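Local structure of Sso-CP2 metallo-carboxypetidase (Sulfolobus solfataricus, 4MMO) at residues 2-7 with 116-121; 22-27 with 70-75; 83-86 with 92-95; 110-115 with 425-430; 399-404 with 413-418. The protein probably acts as a zinc-dependent carboxypeptidase of the M20 family, cutting peptide bonds at the C-terminal end of its substrates. One frame throughout, in Å; residues are numbered along the deposited sequence.

The five contacts all lie in the zinc-bearing part of the chain. Interaction 2 contains the zinc ligand His-71, and its Asn-70 meets Arg-112 of interaction 4, whose side chain lies about 10 Å from the zinc ion. Interactions 1 and 4 share helix 102-121, their centres about 9 Å apart, and are joined where His-118 of one meets Glu-428 of the other. Interaction 5 lies about 14 Å, centre to centre, from both interaction 4 and interaction 3. It touches the first through Ile-399, which packs on His-426 and Thr-427, and the second through a backbone bond between Asp-95 and Ile-417. Interactions 1 and 3 lie at the surface, whereas 2, 4 and 5 are buried.

Interaction 1 of 5, residues 2-7 with 116-121; sequences DEELYT and IKHLLD
The one hydrogen bond between the two segments runs from His-118 NE2 to Glu-4 OE2, 3.0 Å long and nearly straight at 165°. The oxygen lies in the plane of the imidazole, at its edge, while NE2 approaches from above the carboxylate, whose plane is turned 63° from the ring. A bend in the middle of the Glu-4 chain (chi2 70°) swings the carboxylate across to the histidine. His-118 is held at its other nitrogen too, for ND1 bonds to Glu-428 of helix 417-433; between two carboxylates the ring is likely to favour its charged form. With an alanine in place of Glu-4, His-118 NE2 would probably lose its acceptor and the ring be freer to turn about its bond to Glu-428.

Beside this bond the charges of Glu-3 and Lys-117 are only loosely matched, with Glu-3 OE1 4.5 Å from Lys-117 NZ. The lysine chain bends at its end and puts NZ 3.0 Å from Asp-121 OD2, a salt bridge one turn along its own helix. Asp-2 is the N-cap of helix 3-12, its OD1 accepting from Leu-5 N at 3.2 Å. A histidine-carboxylate hydrogen bond thus joins the capped start of an N-terminal helix to the C-terminal part of helix 102-121.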
# COMPACT_ATOMS: atom_id res chain seq x y z
N ASP A 2 6.67 27.62 39.22
CA ASP A 2 7.70 28.60 38.90
C ASP A 2 7.74 28.90 37.40
O ASP A 2 7.07 28.23 36.61
CB ASP A 2 9.08 28.14 39.39
CG ASP A 2 9.48 26.77 38.84
OD1 ASP A 2 8.83 26.28 37.90
OD2 ASP A 2 10.46 26.20 39.36
N GLU A 3 8.53 29.90 37.02
CA GLU A 3 8.62 30.34 35.64
C GLU A 3 9.11 29.24 34.70
O GLU A 3 8.72 29.19 33.53
CB GLU A 3 9.55 31.55 35.54
CG GLU A 3 9.53 32.25 34.19
CD GLU A 3 10.50 33.41 34.12
OE1 GLU A 3 11.41 33.49 34.98
OE2 GLU A 3 10.35 34.25 33.21
N GLU A 4 9.96 28.35 35.21
CA GLU A 4 10.52 27.27 34.40
C GLU A 4 9.42 26.36 33.87
O GLU A 4 9.39 26.01 32.69
CB GLU A 4 11.52 26.44 35.21
CG GLU A 4 12.86 27.12 35.48
CD GLU A 4 12.76 28.27 36.47
OE1 GLU A 4 11.87 28.23 37.35
OE2 GLU A 4 13.57 29.22 36.36
N LEU A 5 8.52 25.97 34.76
CA LEU A 5 7.45 25.06 34.39
C LEU A 5 6.38 25.79 33.58
O LEU A 5 5.92 25.29 32.56
CB LEU A 5 6.84 24.42 35.64
CG LEU A 5 5.71 23.43 35.39
CD1 LEU A 5 6.16 22.31 34.47
CD2 LEU A 5 5.19 22.86 36.70
N TYR A 6 6.00 26.97 34.04
CA TYR A 6 4.95 27.74 33.40
C TYR A 6 5.28 28.03 31.94
O TYR A 6 4.43 27.90 31.06
CB TYR A 6 4.70 29.06 34.14
CG TYR A 6 3.87 30.05 33.36
CD1 TYR A 6 2.48 29.96 33.34
CD2 TYR A 6 4.47 31.08 32.64
CE1 TYR A 6 1.72 30.87 32.63
CE2 TYR A 6 3.71 31.99 31.93
CZ TYR A 6 2.33 31.88 31.92
OH TYR A 6 1.58 32.78 31.21
N THR A 7 6.52 28.43 31.68
CA THR A 7 6.93 28.79 30.33
C THR A 7 6.93 27.55 29.43
O THR A 7 6.58 27.64 28.25
CB THR A 7 8.30 29.47 30.31
OG1 THR A 7 8.26 30.62 31.16
CG2 THR A 7 8.67 29.91 28.90
N ILE A 116 20.82 28.39 30.85
CA ILE A 116 21.63 29.52 30.42
C ILE A 116 21.22 30.77 31.20
O ILE A 116 22.08 31.55 31.63
CB ILE A 116 21.47 29.78 28.91
CG1 ILE A 116 22.03 28.59 28.12
CG2 ILE A 116 22.20 31.06 28.49
CD1 ILE A 116 21.68 28.61 26.64
N LYS A 117 19.92 30.94 31.39
CA LYS A 117 19.39 32.07 32.14
C LYS A 117 19.92 32.09 33.56
O LYS A 117 20.32 33.14 34.07
CB LYS A 117 17.86 31.99 32.19
CG LYS A 117 17.20 33.14 32.92
CD LYS A 117 15.72 32.89 33.12
CE LYS A 117 14.98 34.19 33.40
NZ LYS A 117 15.60 34.98 34.49
N HIS A 118 19.91 30.93 34.21
CA HIS A 118 20.36 30.83 35.59
C HIS A 118 21.82 31.25 35.70
O HIS A 118 22.17 32.06 36.57
CB HIS A 118 20.15 29.41 36.11
CG HIS A 118 18.71 29.02 36.23
ND1 HIS A 118 18.31 27.76 36.62
CD2 HIS A 118 17.58 29.73 36.03
CE1 HIS A 118 16.99 27.71 36.64
NE2 HIS A 118 16.52 28.89 36.28
N LEU A 119 22.66 30.73 34.82
CA LEU A 119 24.08 31.07 34.84
C LEU A 119 24.30 32.55 34.57
O LEU A 119 25.14 33.18 35.20
CB LEU A 119 24.85 30.22 33.83
CG LEU A 119 24.88 28.71 34.11
CD1 LEU A 119 25.77 28.00 33.09
CD2 LEU A 119 25.36 28.40 35.52
N LEU A 120 23.54 33.12 33.63
CA LEU A 120 23.62 34.55 33.34
C LEU A 120 23.22 35.37 34.57
O LEU A 120 23.87 36.37 34.88
CB LEU A 120 22.70 34.92 32.17
CG LEU A 120 23.21 34.65 30.75
CD1 LEU A 120 22.11 34.94 29.74
CD2 LEU A 120 24.44 35.48 30.45
N ASP A 121 22.16 34.95 35.25
CA ASP A 121 21.65 35.67 36.41
C ASP A 121 22.66 35.68 37.57
O ASP A 121 22.53 36.49 38.48
CB ASP A 121 20.34 35.04 36.89
CG ASP A 121 19.17 35.34 35.95
OD1 ASP A 121 19.30 36.22 35.07
OD2 ASP A 121 18.11 34.70 36.11

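Interaction 2 of 5, residues 22-27 with 70-75; sequences EGIDET and NHYDVQ. With SO4 (sulfate ion), chain E.
Two atoms from the first turn of helix 24-39 come to the Tyr-72 ring obliquely: Thr-27 CG2 lies 3.7 Å from Tyr-72 CD1, and the carbonyl oxygen Ile-24 O lies 3.6 Å from CE1 of the same ring; Ala-28 and Leu-31 are further neighbours. The other flat group, the imidazole of His-71, has Asp-73 O at its edge and in its plane, 2.9 Å from His-71 ND1.

With a chi1 of 62°, Tyr-72 takes the crowded position between backbone N and carbonyl carbon, which carries its ring against the first turn of the helix. There Ile-24 CG2 meets the phenol end, while Ile-24 CD1 reaches Asp-73 CB at 4.0 Å. Branched side chains suit this place because they fill it close to the backbone. The phenol OH bonds to Pro-52 O.

At the helix start, Gly-23 adopts a positive phi of 89°, natural for glycine, and a sulfate, probably from the crystallisation liquor, accepts from the amides Gly-23 N, Asp-25 N and Glu-26 N.

No hydrogen bond joins the segments, and the polar groups serve other partners: Asp-73 OD2 bonds to Glu-138 N, and His-71 binds zinc through NE2 with Asp-104 and Glu-163. Apolar packing thus supports the His-Tyr-Asp segment, in which Asp-73 O probably steadies the ring of the zinc ligand His-71, consistent with the HxD motif of M20 peptidases.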
# COMPACT_ATOMS: atom_id res chain seq x y z
N GLU A 22 1.15 23.66 10.59
CA GLU A 22 0.19 24.20 11.54
C GLU A 22 0.87 24.77 12.79
O GLU A 22 1.38 24.02 13.64
CB GLU A 22 -0.81 23.11 11.93
CG GLU A 22 -2.13 23.64 12.46
CD GLU A 22 -3.25 22.61 12.35
OE1 GLU A 22 -2.94 21.41 12.19
OE2 GLU A 22 -4.43 23.00 12.43
N GLY A 23 0.87 26.09 12.89
CA GLY A 23 1.36 26.78 14.07
C GLY A 23 2.85 27.08 14.05
O GLY A 23 3.38 27.66 15.00
N ILE A 24 3.52 26.69 12.97
CA ILE A 24 4.96 26.90 12.83
C ILE A 24 5.37 28.35 13.05
O ILE A 24 6.24 28.62 13.88
CB ILE A 24 5.44 26.43 11.44
CG1 ILE A 24 5.38 24.91 11.33
CG2 ILE A 24 6.87 26.92 11.15
CD1 ILE A 24 6.36 24.16 12.26
N ASP A 25 4.77 29.27 12.31
CA ASP A 25 5.19 30.67 12.35
C ASP A 25 4.94 31.32 13.71
O ASP A 25 5.76 32.10 14.19
CB ASP A 25 4.50 31.47 11.25
CG ASP A 25 4.96 31.07 9.86
OD1 ASP A 25 6.17 30.78 9.70
OD2 ASP A 25 4.13 31.06 8.93
N GLU A 26 3.81 31.00 14.33
CA GLU A 26 3.50 31.52 15.66
C GLU A 26 4.53 31.04 16.67
O GLU A 26 5.04 31.83 17.48
CB GLU A 26 2.10 31.08 16.10
N THR A 27 4.83 29.75 16.63
CA THR A 27 5.77 29.15 17.56
C THR A 27 7.15 29.78 17.42
O THR A 27 7.77 30.15 18.42
CB THR A 27 5.87 27.64 17.33
OG1 THR A 27 4.57 27.06 17.51
CG2 THR A 27 6.86 27.00 18.32
N ASN A 70 18.49 22.88 18.56
CA ASN A 70 17.23 22.25 18.93
C ASN A 70 16.21 22.51 17.82
O ASN A 70 16.48 23.28 16.91
CB ASN A 70 16.72 22.80 20.27
CG ASN A 70 17.53 22.30 21.45
OD1 ASN A 70 18.33 23.04 22.03
ND2 ASN A 70 17.32 21.04 21.82
N HIS A 71 15.05 21.88 17.90
CA HIS A 71 14.00 22.14 16.91
C HIS A 71 12.65 22.34 17.59
O HIS A 71 12.29 21.59 18.50
CB HIS A 71 13.92 21.02 15.87
CG HIS A 71 13.56 19.68 16.43
ND1 HIS A 71 12.27 19.31 16.68
CD2 HIS A 71 14.34 18.63 16.78
CE1 HIS A 71 12.26 18.07 17.16
NE2 HIS A 71 13.50 17.64 17.23
N TYR A 72 11.93 23.37 17.15
CA TYR A 72 10.66 23.74 17.77
C TYR A 72 9.47 23.05 17.10
O TYR A 72 8.36 23.10 17.62
CB TYR A 72 10.47 25.26 17.77
CG TYR A 72 10.43 25.90 16.40
CD1 TYR A 72 9.23 26.02 15.69
CD2 TYR A 72 11.58 26.40 15.81
CE1 TYR A 72 9.19 26.62 14.45
CE2 TYR A 72 11.56 27.00 14.57
CZ TYR A 72 10.36 27.10 13.89
OH TYR A 72 10.33 27.70 12.65
N ASP A 73 9.70 22.39 15.97
CA ASP A 73 8.63 21.66 15.30
C ASP A 73 8.45 20.29 15.94
O ASP A 73 9.39 19.73 16.49
CB ASP A 73 8.91 21.51 13.80
CG ASP A 73 10.16 20.68 13.51
OD1 ASP A 73 11.22 20.99 14.09
OD2 ASP A 73 10.08 19.72 12.72
N VAL A 74 7.23 19.77 15.84
CA VAL A 74 6.88 18.48 16.43
C VAL A 74 6.22 17.55 15.41
O VAL A 74 5.84 17.98 14.33
CB VAL A 74 5.90 18.66 17.61
CG1 VAL A 74 6.56 19.44 18.73
CG2 VAL A 74 4.62 19.37 17.14
N GLN A 75 6.10 16.28 15.78
CA GLN A 75 5.45 15.30 14.92
C GLN A 75 3.94 15.53 14.88
O GLN A 75 3.38 16.13 15.80
CB GLN A 75 5.73 13.88 15.44
CG GLN A 75 7.11 13.35 15.10
CD GLN A 75 7.13 12.51 13.83
OE1 GLN A 75 6.24 11.68 13.61
NE2 GLN A 75 8.14 12.71 13.00
S SO4 E . 1.37 29.31 11.02
O1 SO4 E . 0.77 30.18 10.00
O2 SO4 E . 1.57 30.07 12.25
O3 SO4 E . 0.47 28.19 11.29
O4 SO4 E . 2.65 28.81 10.53

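Interaction 3 of 5, residues 83-86 with 92-95; sequences WKRA and IEND
Charge pairing carries the contact between Arg-85 and Glu-93. One carboxylate oxygen takes two N-H groups from the same guanidinium: Arg-85 NE lies 3.1 Å from Glu-93 OE1 with an angle of 154°, and a weak second bond runs from Arg-85 NH2 to Glu-93 OE1 at 3.2 Å. The oxygen sits at the guanidinium edge, close to its plane. The two flat groups are nevertheless turned almost perpendicular, 81° apart, with NE reaching OE1 from above the carboxylate plane. This differs from the flat, side-on pairing in which each oxygen meets its own nitrogen. Arg-85 is extended as far as NE and Glu-93 beyond its CG, and length is what the place demands, because the nearest CA atoms of the segments, Arg-85 CA and Ile-92 CA, are 10.1 Å apart. In Glu-93 the CG lies opposite the backbone N (chi1 -172°), carrying the carboxylate out toward the arginine.

The fold element on this side is a beta hairpin formed by strands 91-93 and 96-98. Its two-residue turn, Asn-94 and Asp-95, has positive phi at both positions, resembling a type I' turn; asparagine and aspartate tolerate this left-handed conformation better than most residues.

Polar packing adds a lesser approach, with Asn-94 OD1 4.4 Å from Arg-85 NH2, too far for a bond. Cation-pi interaction gives the arginine another partner, Tyr-98 on the second hairpin strand. Lys-84 N donates to the side-chain oxygen of Asn-412, whereas Asp-95 and Ile-417 share a backbone bond.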
# COMPACT_ATOMS: atom_id res chain seq x y z
N TRP A 83 -5.47 9.68 21.60
CA TRP A 83 -4.98 10.56 22.67
C TRP A 83 -5.99 10.66 23.81
O TRP A 83 -7.17 10.96 23.59
CB TRP A 83 -4.71 11.96 22.12
CG TRP A 83 -3.45 12.07 21.31
CD1 TRP A 83 -3.29 11.70 20.00
CD2 TRP A 83 -2.19 12.59 21.74
NE1 TRP A 83 -2.00 11.96 19.60
CE2 TRP A 83 -1.31 12.50 20.65
CE3 TRP A 83 -1.73 13.11 22.95
CZ2 TRP A 83 0.02 12.92 20.73
CZ3 TRP A 83 -0.40 13.53 23.02
CH2 TRP A 83 0.45 13.44 21.92
N LYS A 84 -5.53 10.42 25.04
CA LYS A 84 -6.40 10.51 26.21
C LYS A 84 -6.67 11.96 26.58
O LYS A 84 -7.76 12.30 27.04
CB LYS A 84 -5.78 9.78 27.40
CG LYS A 84 -5.66 8.29 27.20
CD LYS A 84 -5.14 7.60 28.44
CE LYS A 84 -5.14 6.09 28.28
NZ LYS A 84 -4.33 5.66 27.11
N ARG A 85 -5.66 12.80 26.38
CA ARG A 85 -5.78 14.23 26.60
C ARG A 85 -5.41 14.90 25.28
O ARG A 85 -4.67 14.32 24.50
CB ARG A 85 -4.83 14.67 27.71
CG ARG A 85 -4.90 13.82 28.98
CD ARG A 85 -3.63 13.94 29.79
NE ARG A 85 -3.64 13.05 30.95
CZ ARG A 85 -3.26 11.78 30.93
NH1 ARG A 85 -2.82 11.22 29.81
NH2 ARG A 85 -3.32 11.06 32.04
N ALA A 86 -5.95 16.09 25.03
CA ALA A 86 -5.68 16.78 23.77
C ALA A 86 -4.16 16.92 23.58
O ALA A 86 -3.46 17.31 24.50
CB ALA A 86 -6.33 18.15 23.76
N ILE A 92 -1.18 18.60 33.16
CA ILE A 92 -0.36 18.07 34.24
C ILE A 92 -1.14 16.99 34.99
O ILE A 92 -2.25 17.23 35.46
CB ILE A 92 0.07 19.17 35.23
CG1 ILE A 92 0.90 20.22 34.50
CG2 ILE A 92 0.88 18.57 36.37
CD1 ILE A 92 1.18 21.47 35.32
N GLU A 93 -0.56 15.81 35.09
CA GLU A 93 -1.18 14.71 35.80
C GLU A 93 -0.12 13.67 36.15
O GLU A 93 0.71 13.32 35.32
CB GLU A 93 -2.29 14.08 34.96
CG GLU A 93 -3.12 13.05 35.70
CD GLU A 93 -4.40 12.68 34.97
OE1 GLU A 93 -4.68 13.28 33.91
OE2 GLU A 93 -5.12 11.79 35.46
N ASN A 94 -0.16 13.18 37.39
CA ASN A 94 0.82 12.22 37.88
C ASN A 94 2.23 12.79 37.80
O ASN A 94 3.18 12.08 37.45
CB ASN A 94 0.74 10.91 37.08
CG ASN A 94 -0.68 10.47 36.82
OD1 ASN A 94 -1.06 10.21 35.68
ND2 ASN A 94 -1.48 10.39 37.88
N ASP A 95 2.36 14.08 38.11
CA ASP A 95 3.65 14.77 38.08
C ASP A 95 4.31 14.66 36.71
O ASP A 95 5.54 14.65 36.59
CB ASP A 95 4.58 14.22 39.16
CG ASP A 95 4.09 14.54 40.56
OD1 ASP A 95 4.27 15.69 41.01
OD2 ASP A 95 3.54 13.63 41.22

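Interaction 4 of 5, residues 110-115 with 425-430; sequences MARLFA and KHTEEF
This is close helix-to-helix packing, with Ala-115 of helix 102-121 set against Thr-427 and Glu-428 of helix 417-433, near the carboxyl end of the chain. The axes of the two short segments approach to 8.2 Å and cross at -49°, consistent with the roughly -50° class of ridges-into-grooves packing. Such closeness depends on small residues. Ala-115 CB stands 3.4 Å from Thr-427 CB and 3.5 Å from Thr-427 CG2, while Glu-428 CG touches the same methyl at 3.6 Å. The one-carbon side chain of alanine therefore fits against two neighbouring residues of the other helix.

Thr-427 is well chosen on the opposite surface: short and branched, it offers its methyl to Ala-115 and turns its hydroxyl back to its own helix, bonding to Ala-423 O. With chi1 at -55°, OG1 lies beside the backbone N, and Arg-112 CG rests against it, the two side chains crossing at about a right angle. No hydrogen bond links the segments. Beyond CG, the Arg-112 chain runs out fully extended to Met-162 O, with a further weak bond from NH1 to Asn-70 OD1. Glu-428 likewise lends its carbon chain to the packing while its carboxylate goes to His-118.

Around this pair, helix 3-12 receives Met-110 and Phe-114, helix 354-367 receives His-426 and Phe-430, and Ile-399, in the loop after strand 395-396, packs on both Arg-112 and Thr-427.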
# COMPACT_ATOMS: atom_id res chain seq x y z
N MET A 110 13.74 23.93 26.13
CA MET A 110 13.42 24.97 27.11
C MET A 110 14.27 24.82 28.36
O MET A 110 14.66 25.82 28.98
CB MET A 110 11.93 24.89 27.48
CG MET A 110 11.44 26.02 28.36
SD MET A 110 11.54 27.63 27.57
CE MET A 110 10.35 27.44 26.24
N ALA A 111 14.56 23.58 28.74
CA ALA A 111 15.44 23.31 29.87
C ALA A 111 16.78 24.00 29.66
O ALA A 111 17.26 24.73 30.53
CB ALA A 111 15.65 21.81 30.04
N ARG A 112 17.37 23.80 28.48
CA ARG A 112 18.65 24.40 28.15
C ARG A 112 18.60 25.92 28.25
O ARG A 112 19.54 26.55 28.74
CB ARG A 112 19.08 24.00 26.74
CG ARG A 112 19.40 22.52 26.59
CD ARG A 112 19.78 22.19 25.16
NE ARG A 112 20.20 20.80 25.03
CZ ARG A 112 20.56 20.24 23.88
NH1 ARG A 112 20.54 20.94 22.75
NH2 ARG A 112 20.93 18.96 23.85
N LEU A 113 17.49 26.51 27.80
CA LEU A 113 17.31 27.96 27.85
C LEU A 113 17.32 28.48 29.28
O LEU A 113 17.92 29.52 29.57
CB LEU A 113 15.99 28.36 27.18
CG LEU A 113 16.04 28.91 25.76
CD1 LEU A 113 14.62 29.23 25.29
CD2 LEU A 113 16.90 30.16 25.66
N PHE A 114 16.63 27.77 30.17
CA PHE A 114 16.54 28.20 31.55
C PHE A 114 17.86 27.96 32.30
O PHE A 114 18.18 28.70 33.23
CB PHE A 114 15.36 27.51 32.25
CG PHE A 114 14.06 28.23 32.05
CD1 PHE A 114 13.78 29.39 32.75
CD2 PHE A 114 13.12 27.76 31.14
CE1 PHE A 114 12.59 30.07 32.56
CE2 PHE A 114 11.92 28.43 30.95
CZ PHE A 114 11.66 29.59 31.66
N ALA A 115 18.63 26.96 31.88
CA ALA A 115 19.97 26.76 32.44
C ALA A 115 20.84 27.96 32.11
O ALA A 115 21.52 28.50 32.99
CB ALA A 115 20.59 25.49 31.89
N LYS A 425 19.24 21.19 35.16
CA LYS A 425 20.36 20.99 36.07
C LYS A 425 21.57 20.40 35.34
O LYS A 425 22.70 20.87 35.51
CB LYS A 425 19.89 20.08 37.19
CG LYS A 425 20.80 19.93 38.38
CD LYS A 425 20.04 19.17 39.44
CE LYS A 425 20.90 18.76 40.62
NZ LYS A 425 20.09 17.95 41.57
N HIS A 426 21.32 19.37 34.53
CA HIS A 426 22.35 18.76 33.70
C HIS A 426 23.01 19.80 32.79
O HIS A 426 24.22 19.78 32.60
CB HIS A 426 21.74 17.63 32.86
CG HIS A 426 22.75 16.85 32.08
ND1 HIS A 426 22.38 15.84 31.21
CD2 HIS A 426 24.10 16.90 32.04
CE1 HIS A 426 23.46 15.32 30.66
NE2 HIS A 426 24.52 15.95 31.15
N THR A 427 22.21 20.70 32.23
CA THR A 427 22.73 21.69 31.31
C THR A 427 23.62 22.69 32.04
O THR A 427 24.67 23.08 31.54
CB THR A 427 21.61 22.48 30.61
OG1 THR A 427 20.71 21.56 29.95
CG2 THR A 427 22.19 23.45 29.59
N GLU A 428 23.17 23.11 33.22
CA GLU A 428 23.92 24.03 34.06
C GLU A 428 25.30 23.47 34.37
O GLU A 428 26.31 24.13 34.13
CB GLU A 428 23.16 24.32 35.36
CG GLU A 428 22.06 25.36 35.21
CD GLU A 428 21.15 25.46 36.42
OE1 GLU A 428 21.15 24.54 37.26
OE2 GLU A 428 20.42 26.46 36.52
N GLU A 429 25.34 22.25 34.90
CA GLU A 429 26.61 21.60 35.22
C GLU A 429 27.46 21.43 33.97
O GLU A 429 28.68 21.58 34.02
CB GLU A 429 26.37 20.24 35.88
CG GLU A 429 26.13 20.32 37.38
CD GLU A 429 27.33 20.89 38.14
OE1 GLU A 429 27.13 21.41 39.25
OE2 GLU A 429 28.46 20.81 37.61
N PHE A 430 26.82 21.12 32.84
CA PHE A 430 27.56 20.95 31.60
C PHE A 430 28.24 22.26 31.19
O PHE A 430 29.39 22.25 30.78
CB PHE A 430 26.66 20.44 30.47
CG PHE A 430 27.23 20.69 29.10
CD1 PHE A 430 28.29 19.92 28.64
CD2 PHE A 430 26.72 21.69 28.29
CE1 PHE A 430 28.83 20.15 27.38
CE2 PHE A 430 27.26 21.92 27.04
CZ PHE A 430 28.31 21.15 26.58

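Interaction 5 of 5, residues 399-404 with 413-418; sequences IGAGGY and ENIKID
A glycine-rich loop, 399-404, passes over the edge strand 414-416 of a small antiparallel sheet, and Ile-415 is the side chain that meets it. The branches of this residue divide the work: Ile-415 CG2 lies 3.7 Å from Gly-402 CA, Ile-415 CB lies 3.7 Å from the carbonyl oxygen Ala-401 O, and Ile-415 CD1 reaches Ala-401 CB at 4.0 Å. Its CG1 sits between backbone N and carbonyl carbon (chi1 60°), while CG2 lies opposite the carbonyl carbon, so that both arms spread along the loop backbone.

Small residues suit the loop because the backbones come so near, with Gly-402 CA 5.2 Å from Ile-415 CA. A CB on Gly-402 would lie 3.7 Å from Ile-415 CG2, leaving little room for anything longer. No hydrogen bond spans the segments. The strand gives its backbone bond to Ile-97 on the neighbouring strand, and the loop is tied elsewhere, Ala-401 N to Thr-108 and Gly-402 to Leu-167. An alanine in place of Ile-415 would probably open a gap beneath Ala-401 and Gly-402 and also lose the touches on Ala-102 and Tyr-420.

Two residues before the isoleucine, Glu-413 pairs with Arg-100 and accepts from the backbone amides of Ser-103 and Asp-104, the last a zinc ligand; Gly-402 is itself about 11 Å from the metal. This is apolar packing of a glycine-rich loop on a beta edge strand, close to what is probably the second shell of the M20 zinc site.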
# COMPACT_ATOMS: atom_id res chain seq x y z
N ILE A 399 21.78 15.50 27.00
CA ILE A 399 20.80 16.31 27.74
C ILE A 399 19.42 16.01 27.18
O ILE A 399 19.19 16.10 25.97
CB ILE A 399 21.06 17.83 27.70
CG1 ILE A 399 22.49 18.13 28.16
CG2 ILE A 399 20.06 18.55 28.58
CD1 ILE A 399 22.93 19.57 27.93
N GLY A 400 18.49 15.64 28.06
CA GLY A 400 17.14 15.30 27.64
C GLY A 400 16.13 15.41 28.76
O GLY A 400 16.32 14.87 29.85
N ALA A 401 15.04 16.12 28.47
CA ALA A 401 13.95 16.26 29.43
C ALA A 401 13.11 14.99 29.47
O ALA A 401 12.39 14.74 30.43
CB ALA A 401 13.10 17.45 29.05
N GLY A 402 13.21 14.19 28.41
CA GLY A 402 12.39 13.00 28.27
C GLY A 402 13.07 11.72 28.70
O GLY A 402 14.15 11.74 29.29
N GLY A 403 12.42 10.60 28.40
CA GLY A 403 12.93 9.29 28.77
C GLY A 403 12.31 8.19 27.93
O GLY A 403 11.73 8.45 26.87
N TYR A 404 12.43 6.96 28.41
CA TYR A 404 11.91 5.79 27.72
C TYR A 404 10.38 5.75 27.81
O TYR A 404 9.71 5.23 26.92
CB TYR A 404 12.50 4.53 28.35
CG TYR A 404 12.23 3.25 27.58
CD1 TYR A 404 12.73 3.07 26.29
CD2 TYR A 404 11.49 2.22 28.14
CE1 TYR A 404 12.50 1.91 25.59
CE2 TYR A 404 11.26 1.05 27.44
CZ TYR A 404 11.76 0.90 26.17
OH TYR A 404 11.53 -0.27 25.47
N GLU A 413 2.31 11.50 24.36
CA GLU A 413 3.68 11.85 24.68
C GLU A 413 3.72 12.65 25.97
O GLU A 413 2.86 13.51 26.20
CB GLU A 413 4.30 12.68 23.55
CG GLU A 413 5.71 13.18 23.86
CD GLU A 413 6.29 14.01 22.73
OE1 GLU A 413 5.72 13.98 21.62
OE2 GLU A 413 7.31 14.69 22.96
N ASN A 414 4.71 12.38 26.81
CA ASN A 414 4.83 13.07 28.09
C ASN A 414 6.24 13.04 28.66
O ASN A 414 7.06 12.20 28.28
CB ASN A 414 3.88 12.43 29.10
CG ASN A 414 4.34 11.05 29.52
OD1 ASN A 414 5.10 10.90 30.48
ND2 ASN A 414 3.89 10.02 28.81
N ILE A 415 6.52 13.96 29.58
CA ILE A 415 7.77 13.94 30.35
C ILE A 415 7.48 14.13 31.84
O ILE A 415 6.57 14.87 32.22
CB ILE A 415 8.77 15.02 29.87
CG1 ILE A 415 8.19 16.43 30.02
CG2 ILE A 415 9.17 14.78 28.43
CD1 ILE A 415 9.24 17.49 30.21
N LYS A 416 8.26 13.45 32.68
CA LYS A 416 8.17 13.66 34.11
C LYS A 416 8.66 15.06 34.43
O LYS A 416 9.70 15.49 33.93
CB LYS A 416 9.01 12.63 34.87
CG LYS A 416 8.49 11.20 34.77
CD LYS A 416 9.41 10.23 35.48
CE LYS A 416 9.07 8.79 35.12
NZ LYS A 416 10.01 7.81 35.74
N ILE A 417 7.90 15.79 35.23
CA ILE A 417 8.26 17.14 35.62
C ILE A 417 9.64 17.14 36.30
O ILE A 417 10.43 18.07 36.11
CB ILE A 417 7.18 17.77 36.53
CG1 ILE A 417 5.92 18.04 35.70
CG2 ILE A 417 7.69 19.06 37.18
CD1 ILE A 417 4.77 18.69 36.46
N ASP A 418 9.92 16.10 37.07
CA ASP A 418 11.21 15.99 37.76
C ASP A 418 12.36 15.81 36.76
O ASP A 418 13.47 16.26 37.01
CB ASP A 418 11.19 14.83 38.76
CG ASP A 418 10.28 15.08 39.95
OD1 ASP A 418 9.91 16.25 40.19
OD2 ASP A 418 9.94 14.11 40.65